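Local coordinates for protein transcriptional regulator, LuxR family (Burkholderia thailandensis, PDB 3MQQ) that probably regulates transcription by binding DNA as a LuxR-family protein, of which this chain is the PAS domain, at residues F35-R39 and A40-G44. Sequence-based numbering, arbitrary orientation.
Sequences FRCAR and ADLIG. With EOH (ethanol), chain I.
Ala38 and Asp41 hold each other by two reciprocal hydrogen bonds round the turn at 38-41. The Ala38 N-H donates to Asp41 OD2, with 2.9 Å between Ala38 N and OD2 and a fairly straight N-H...O angle of 162°; the oxygen is met on its anti side, somewhat out of the carboxylate plane. In return Asp41 N donates to Ala38 O at 2.9 Å. With CG anti to the carbonyl carbon (chi1 -64°), the Asp41 carboxylate turns back toward the Ala38 amide, and OD2 also rests 3.5 Å from Cys37 CB. One residue on, Arg39 O accepts two amides: Leu42 N at 2.8 Å, above the carbonyl plane, and Ile43 N at 3.0 Å, nearly in line with the C=O. Toward the domain interior Leu42 CD1 lies 3.5 Å from Cys37 SG, and the leucine also packs on Leu31, Leu50 and strand 23-27. Ile43 lies alongside Arg39, whose guanidinium has a weak, long ion pair with Asp26.

Upstream, a Schellman motif with Arg36 as its positive-phi residue ends helix 29-34. There Arg36 NH1 bonds Ala33 O and, at 2.9 Å, the oxygen of an ethanol probably derived from the crystallisation liquor. The chain thus passes from one PAS-domain helix to the next within a few residues, and the Asp41 carboxylate, by satisfying the Ala38 N-H, ties side chain to backbone across the turn, consistent with local stabilisation.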
loop_
_atom_site.group_PDB
_atom_site.type_symbol
_atom_site.label_atom_id
_atom_site.label_comp_id
_atom_site.label_asym_id
_atom_site.label_seq_id
_atom_site.Cartn_x
_atom_site.Cartn_y
_atom_site.Cartn_z
ATOM N N PHE B 35 7.183 10.640 7.840
ATOM C CA PHE B 35 8.425 10.861 8.580
ATOM C C PHE B 35 8.768 12.327 8.845
ATOM O O PHE B 35 9.858 12.650 9.322
ATOM C CB PHE B 35 9.571 10.054 7.951
ATOM C CG PHE B 35 9.445 8.589 8.210
ATOM C CD1 PHE B 35 9.875 8.044 9.421
ATOM C CD2 PHE B 35 8.807 7.762 7.291
ATOM C CE1 PHE B 35 9.713 6.674 9.682
ATOM C CE2 PHE B 35 8.658 6.404 7.526
ATOM C CZ PHE B 35 9.100 5.865 8.743
ATOM N N ARG B 36 7.798 13.195 8.562
ATOM C CA ARG B 36 7.895 14.634 8.819
ATOM C C ARG B 36 9.158 15.279 8.269
ATOM O O ARG B 36 9.839 16.041 8.979
ATOM C CB ARG B 36 7.787 14.932 10.330
ATOM C CG ARG B 36 6.680 14.203 11.061
ATOM C CD ARG B 36 5.271 14.651 10.659
ATOM N NE ARG B 36 4.239 14.165 11.586
ATOM C CZ ARG B 36 3.291 13.278 11.282
ATOM N NH1 ARG B 36 3.200 12.766 10.060
ATOM N NH2 ARG B 36 2.408 12.924 12.206
ATOM N N CYS B 37 9.450 15.004 6.997
ATOM C CA CYS B 37 10.600 15.611 6.326
ATOM C C CYS B 37 10.292 15.813 4.846
ATOM O O CYS B 37 9.154 15.621 4.426
ATOM C CB CYS B 37 11.823 14.721 6.485
ATOM S SG CYS B 37 11.561 13.057 5.856
ATOM N N ALA B 38 11.301 16.215 4.075
ATOM C CA ALA B 38 11.162 16.322 2.617
ATOM C C ALA B 38 11.616 15.042 1.929
ATOM O O ALA B 38 12.440 14.302 2.467
ATOM C CB ALA B 38 11.956 17.476 2.106
ATOM N N ARG B 39 11.103 14.790 0.727
ATOM C CA ARG B 39 11.579 13.644 -0.050
ATOM C C ARG B 39 13.096 13.697 -0.213
ATOM O O ARG B 39 13.771 12.675 -0.111
ATOM C CB ARG B 39 10.931 13.619 -1.439
ATOM C CG ARG B 39 9.489 13.149 -1.505
ATOM C CD ARG B 39 9.085 12.924 -2.982
ATOM N NE ARG B 39 10.093 12.171 -3.735
ATOM C CZ ARG B 39 10.599 12.539 -4.907
ATOM N NH1 ARG B 39 10.184 13.652 -5.504
ATOM N NH2 ARG B 39 11.514 11.778 -5.496
ATOM N N ALA B 40 13.622 14.899 -0.451
ATOM C CA ALA B 40 15.067 15.107 -0.575
ATOM C C ALA B 40 15.827 14.609 0.654
ATOM O O ALA B 40 16.980 14.197 0.532
ATOM C CB ALA B 40 15.375 16.572 -0.819
ATOM N N ASP B 41 15.205 14.660 1.830
ATOM C CA ASP B 41 15.853 14.163 3.062
ATOM C C ASP B 41 15.969 12.638 3.078
ATOM O O ASP B 41 16.805 12.089 3.785
ATOM C CB ASP B 41 15.126 14.633 4.331
ATOM C CG ASP B 41 15.160 16.155 4.508
ATOM O OD1 ASP B 41 16.243 16.776 4.362
ATOM O OD2 ASP B 41 14.092 16.731 4.796
ATOM N N LEU B 42 15.131 11.966 2.287
ATOM C CA LEU B 42 15.038 10.510 2.334
ATOM C C LEU B 42 15.757 9.822 1.192
ATOM O O LEU B 42 16.186 8.677 1.324
ATOM C CB LEU B 42 13.565 10.059 2.404
ATOM C CG LEU B 42 12.877 10.393 3.735
ATOM C CD1 LEU B 42 11.376 10.374 3.602
ATOM C CD2 LEU B 42 13.343 9.381 4.770
ATOM N N ILE B 43 15.862 10.497 0.059
ATOM C CA ILE B 43 16.535 9.909 -1.090
ATOM C C ILE B 43 18.012 9.649 -0.789
ATOM O O ILE B 43 18.788 10.563 -0.485
ATOM C CB ILE B 43 16.400 10.791 -2.332
ATOM C CG1 ILE B 43 14.917 11.001 -2.651
ATOM C CG2 ILE B 43 17.170 10.188 -3.513
ATOM C CD1 ILE B 43 14.171 9.744 -2.977
ATOM N N GLY B 44 18.387 8.378 -0.874
ATOM C CA GLY B 44 19.760 7.967 -0.623
ATOM C C GLY B 44 20.024 7.821 0.854
ATOM O O GLY B 44 21.159 7.739 1.267
HETATM C C1 EOH I . 1.546 11.047 7.711
HETATM C C2 EOH I . 0.153 11.161 7.099
HETATM O O EOH I . 1.624 10.584 9.059
#